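Local coordinates for YbbR family protein (Desulfitobacterium hafniense, PDB 3LYW) that is of unknown function, the crystallised piece being an all-beta portion of a longer YbbR family protein, at residues L7-K12 with L43-D48; P3-S8 with V29-Y34. All coordinates share one frame; numbering follows the deposited sequence.

Contact 1: residues L7-K12 with L43-D48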
# COMPACT_ATOMS: atom_id res chain seq x y z
N LEU A 7 -3.28 5.14 -5.85
CA LEU A 7 -2.11 4.28 -6.01
C LEU A 7 -2.48 2.81 -5.93
O LEU A 7 -3.47 2.45 -5.27
CB LEU A 7 -1.09 4.59 -4.92
CG LEU A 7 -0.76 6.07 -4.71
CD1 LEU A 7 0.10 6.21 -3.48
CD2 LEU A 7 -0.08 6.63 -5.94
N SER A 8 -1.71 1.97 -6.60
CA SER A 8 -1.96 0.55 -6.54
C SER A 8 -1.27 0.07 -5.25
O SER A 8 -0.30 0.68 -4.79
CB SER A 8 -1.39 -0.16 -7.77
OG SER A 8 -0.02 0.15 -7.93
N LEU A 9 -1.79 -1.00 -4.67
CA LEU A 9 -1.25 -1.54 -3.43
C LEU A 9 -0.29 -2.69 -3.69
O LEU A 9 -0.60 -3.60 -4.45
CB LEU A 9 -2.39 -2.01 -2.52
CG LEU A 9 -2.01 -2.46 -1.10
CD1 LEU A 9 -1.27 -1.34 -0.38
CD2 LEU A 9 -3.26 -2.85 -0.33
N ILE A 10 0.88 -2.63 -3.06
CA ILE A 10 1.92 -3.63 -3.22
C ILE A 10 2.24 -4.32 -1.90
O ILE A 10 2.26 -3.68 -0.85
CB ILE A 10 3.21 -3.00 -3.76
CG1 ILE A 10 2.96 -2.45 -5.16
CG2 ILE A 10 4.35 -4.01 -3.76
CD1 ILE A 10 2.36 -3.48 -6.11
N ALA A 11 2.49 -5.62 -1.96
CA ALA A 11 2.81 -6.34 -0.74
C ALA A 11 4.32 -6.47 -0.61
O ALA A 11 4.99 -6.83 -1.57
CB ALA A 11 2.17 -7.71 -0.76
N LYS A 12 4.86 -6.17 0.57
CA LYS A 12 6.29 -6.31 0.80
C LYS A 12 6.56 -7.44 1.79
O LYS A 12 5.72 -7.75 2.65
CB LYS A 12 6.87 -5.00 1.33
CG LYS A 12 6.65 -3.80 0.44
CD LYS A 12 7.47 -3.88 -0.85
CE LYS A 12 7.34 -2.58 -1.64
NZ LYS A 12 8.10 -2.61 -2.92
N LEU A 43 4.34 5.45 -8.23
CA LEU A 43 4.22 5.58 -6.78
C LEU A 43 3.30 4.47 -6.29
O LEU A 43 2.31 4.13 -6.94
CB LEU A 43 3.63 6.94 -6.41
CG LEU A 43 4.42 8.15 -6.90
CD1 LEU A 43 3.76 9.42 -6.40
CD2 LEU A 43 5.86 8.07 -6.41
N PHE A 44 3.61 3.92 -5.12
CA PHE A 44 2.82 2.81 -4.60
C PHE A 44 2.52 2.89 -3.11
O PHE A 44 3.24 3.54 -2.34
CB PHE A 44 3.55 1.48 -4.86
CG PHE A 44 3.85 1.22 -6.30
CD1 PHE A 44 2.84 0.87 -7.19
CD2 PHE A 44 5.15 1.32 -6.78
CE1 PHE A 44 3.12 0.60 -8.52
CE2 PHE A 44 5.44 1.06 -8.11
CZ PHE A 44 4.42 0.71 -8.99
N ALA A 45 1.45 2.22 -2.72
CA ALA A 45 1.05 2.13 -1.33
C ALA A 45 1.50 0.70 -1.05
O ALA A 45 1.64 -0.09 -1.98
CB ALA A 45 -0.46 2.24 -1.20
N TYR A 46 1.71 0.35 0.21
CA TYR A 46 2.14 -1.01 0.48
C TYR A 46 1.66 -1.56 1.81
O TYR A 46 1.25 -0.81 2.70
CB TYR A 46 3.67 -1.09 0.44
CG TYR A 46 4.36 -0.37 1.58
CD1 TYR A 46 4.58 -0.99 2.81
CD2 TYR A 46 4.77 0.95 1.43
CE1 TYR A 46 5.18 -0.31 3.86
CE2 TYR A 46 5.37 1.64 2.48
CZ TYR A 46 5.57 1.01 3.69
OH TYR A 46 6.16 1.69 4.71
N VAL A 47 1.68 -2.88 1.90
CA VAL A 47 1.36 -3.59 3.13
C VAL A 47 2.60 -4.42 3.39
O VAL A 47 3.21 -4.96 2.46
CB VAL A 47 0.12 -4.49 2.99
CG1 VAL A 47 -1.12 -3.63 2.93
CG2 VAL A 47 0.22 -5.37 1.73
N ASP A 48 3.00 -4.51 4.65
CA ASP A 48 4.19 -5.26 5.03
C ASP A 48 3.78 -6.58 5.67
O ASP A 48 3.29 -6.60 6.79
CB ASP A 48 5.02 -4.42 6.01
CG ASP A 48 6.42 -4.97 6.21
OD1 ASP A 48 6.70 -6.08 5.72
OD2 ASP A 48 7.24 -4.28 6.85
O HOH W 1 0.18 3.18 -8.21
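L7 reaches across to L43 where two parallel strands of the mixed beta sheet, 7-12 and 44-48, come together; its CD2 rests 3.8 Å from L43 CB. At this end a water takes the place of a direct backbone bond, accepting from S8 N and donating to L43 O. Small enough to fit beside a ring, S8 brings OG to the edge of F44, near the ring plane, 3.0 Å from CD1. S8 O then accepts from A45 N, the first of four bonds that alternate in the parallel manner. L9 lies on the opposite face with A45 and V47, and CG anti to its backbone N (chi1 -173°) lets CD1 lean over the neighbouring strand, 3.8 Å from A45 CB. V61 and V79 add to this apolar layer, which suits branched aliphatic residues. I10 gives its N-H to A45 O and takes V47 N at its own O, while CG1 lies 3.9 Å from F44 CD1 on the S8 face. A11, short and apolar, sets CB against V47 CG2. K12 suits the more open end of the strand: its aliphatic stem crosses Y46 at about a right angle, CG meeting Y46 CB, before its chain carries NZ toward a weak, long ion pair with E64. The backbone pairing runs on from K12 to L49; in the last of the four bonds between the segments, K12 N donates to V47 O at 2.8 Å.

Contact 2: residues P3-S8 with V29-Y34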
# COMPACT_ATOMS: atom_id res chain seq x y z
N PRO A 3 -2.32 17.30 -4.23
CA PRO A 3 -2.96 16.29 -5.07
C PRO A 3 -3.52 15.06 -4.35
O PRO A 3 -2.95 14.59 -3.37
CB PRO A 3 -1.86 15.91 -6.04
CG PRO A 3 -0.63 16.03 -5.20
CD PRO A 3 -0.87 17.33 -4.47
N THR A 4 -4.66 14.58 -4.84
CA THR A 4 -5.29 13.38 -4.29
C THR A 4 -4.86 12.32 -5.28
O THR A 4 -5.12 12.46 -6.47
CB THR A 4 -6.82 13.50 -4.27
OG1 THR A 4 -7.20 14.47 -3.29
CG2 THR A 4 -7.44 12.16 -3.91
N LEU A 5 -4.20 11.28 -4.79
CA LEU A 5 -3.69 10.24 -5.67
C LEU A 5 -4.40 8.91 -5.50
O LEU A 5 -4.97 8.61 -4.45
CB LEU A 5 -2.20 10.03 -5.40
CG LEU A 5 -1.41 11.33 -5.21
CD1 LEU A 5 0.02 11.02 -4.82
CD2 LEU A 5 -1.48 12.15 -6.47
N THR A 6 -4.36 8.10 -6.56
CA THR A 6 -4.93 6.77 -6.56
C THR A 6 -3.74 5.86 -6.86
O THR A 6 -3.25 5.84 -8.00
CB THR A 6 -5.99 6.61 -7.65
OG1 THR A 6 -7.03 7.58 -7.42
CG2 THR A 6 -6.59 5.21 -7.63
N LEU A 7 -3.28 5.14 -5.85
CA LEU A 7 -2.11 4.28 -6.01
C LEU A 7 -2.48 2.81 -5.93
O LEU A 7 -3.47 2.45 -5.27
CB LEU A 7 -1.09 4.59 -4.92
CG LEU A 7 -0.76 6.07 -4.71
CD1 LEU A 7 0.10 6.21 -3.48
CD2 LEU A 7 -0.08 6.63 -5.94
N SER A 8 -1.71 1.97 -6.60
CA SER A 8 -1.96 0.55 -6.54
C SER A 8 -1.27 0.07 -5.25
O SER A 8 -0.30 0.68 -4.79
CB SER A 8 -1.39 -0.16 -7.77
OG SER A 8 -0.02 0.15 -7.93
N VAL A 29 -5.11 8.51 -1.69
CA VAL A 29 -4.28 9.26 -0.77
C VAL A 29 -4.43 10.77 -0.92
O VAL A 29 -4.32 11.30 -2.02
CB VAL A 29 -2.79 8.89 -0.96
CG1 VAL A 29 -1.91 9.69 -0.00
CG2 VAL A 29 -2.58 7.39 -0.74
N LYS A 30 -4.69 11.45 0.19
CA LYS A 30 -4.81 12.89 0.21
C LYS A 30 -3.46 13.38 0.69
O LYS A 30 -2.85 12.77 1.58
CB LYS A 30 -5.90 13.35 1.18
CG LYS A 30 -7.30 13.02 0.71
CD LYS A 30 -8.35 13.66 1.60
CE LYS A 30 -9.76 13.29 1.16
NZ LYS A 30 -10.77 13.80 2.13
N THR A 31 -2.99 14.47 0.11
CA THR A 31 -1.67 14.98 0.44
C THR A 31 -1.61 16.49 0.58
O THR A 31 -2.55 17.20 0.20
CB THR A 31 -0.68 14.61 -0.67
OG1 THR A 31 -1.00 15.37 -1.84
CG2 THR A 31 -0.80 13.15 -1.02
N GLU A 32 -0.48 16.96 1.10
CA GLU A 32 -0.26 18.39 1.25
C GLU A 32 1.13 18.67 0.71
O GLU A 32 2.10 18.02 1.10
CB GLU A 32 -0.38 18.82 2.71
CG GLU A 32 -1.73 18.47 3.32
CD GLU A 32 -2.10 19.34 4.51
OE1 GLU A 32 -1.24 19.54 5.40
OE2 GLU A 32 -3.25 19.81 4.56
N GLY A 33 1.22 19.64 -0.20
CA GLY A 33 2.50 19.99 -0.79
C GLY A 33 2.39 20.04 -2.29
O GLY A 33 1.29 19.88 -2.85
N TYR A 34 3.52 20.26 -2.96
CA TYR A 34 3.54 20.34 -4.42
C TYR A 34 4.67 19.50 -5.00
O TYR A 34 5.73 19.35 -4.38
CB TYR A 34 3.67 21.79 -4.88
CG TYR A 34 3.72 21.96 -6.38
CD1 TYR A 34 2.68 21.51 -7.18
CD2 TYR A 34 4.81 22.56 -6.99
CE1 TYR A 34 2.72 21.66 -8.56
CE2 TYR A 34 4.86 22.72 -8.37
CZ TYR A 34 3.82 22.26 -9.14
OH TYR A 34 3.86 22.42 -10.51
O HOH W 2 -5.27 15.85 -1.52
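The hydroxyl of T31 reaches P3 O just beyond the end of the antiparallel pairing of strands 4-8 and 29-33. From T31 CB, 3.5 Å from P3 O, the side chain forks. T31 OG1, placed between backbone N and carbonyl carbon (chi1 70°), donates to P3 O at 2.6 Å, meeting a lone pair in the carbonyl plane; OG1 also lies against the proline ring, close to CG and CD. The methyl CG2 is likewise near P3 O. Threonine fits because it offers a hydroxyl to this carbonyl and still packs its side chain against apolar I69, whereas proline has no N-H to offer and engages through its carbonyl and ring. A water bridges T31 N and T4 OG1 beside this pair. Next along, L5 and V29 form a hydrogen-bonded antiparallel pair: L5 N donates to V29 O and V29 N returns a bond to L5 O, both 2.8 Å. V29 CG2 then meets L7 CD1 at 4.0 Å, a contact between branched aliphatic side chains that suits a buried face. Strand 69-85, which carries I69, flanks 29-33 on its other edge, with I71 against V29, while V63 of strand 55-63 touches both V29 and L7.

Strand 4-12 is the shared element: its first half pairs antiparallel with 26-33 in contact 2, and its second half pairs parallel with 44-48 in contact 1, so the centres of the two contacts lie about 14 Å apart. The changeover falls at L7 and S8, which belong to both segments; L7 still makes a backbone hydrogen bond with V27, whereas S8 bonds the backbone of A45. Of these two shared residues, L7 is the apolar one, and its side chain touches partners in both contacts. Contact 1 is near the middle of the chain, about 3 Å from its centre, and contact 2 is farther out, about 13 Å away.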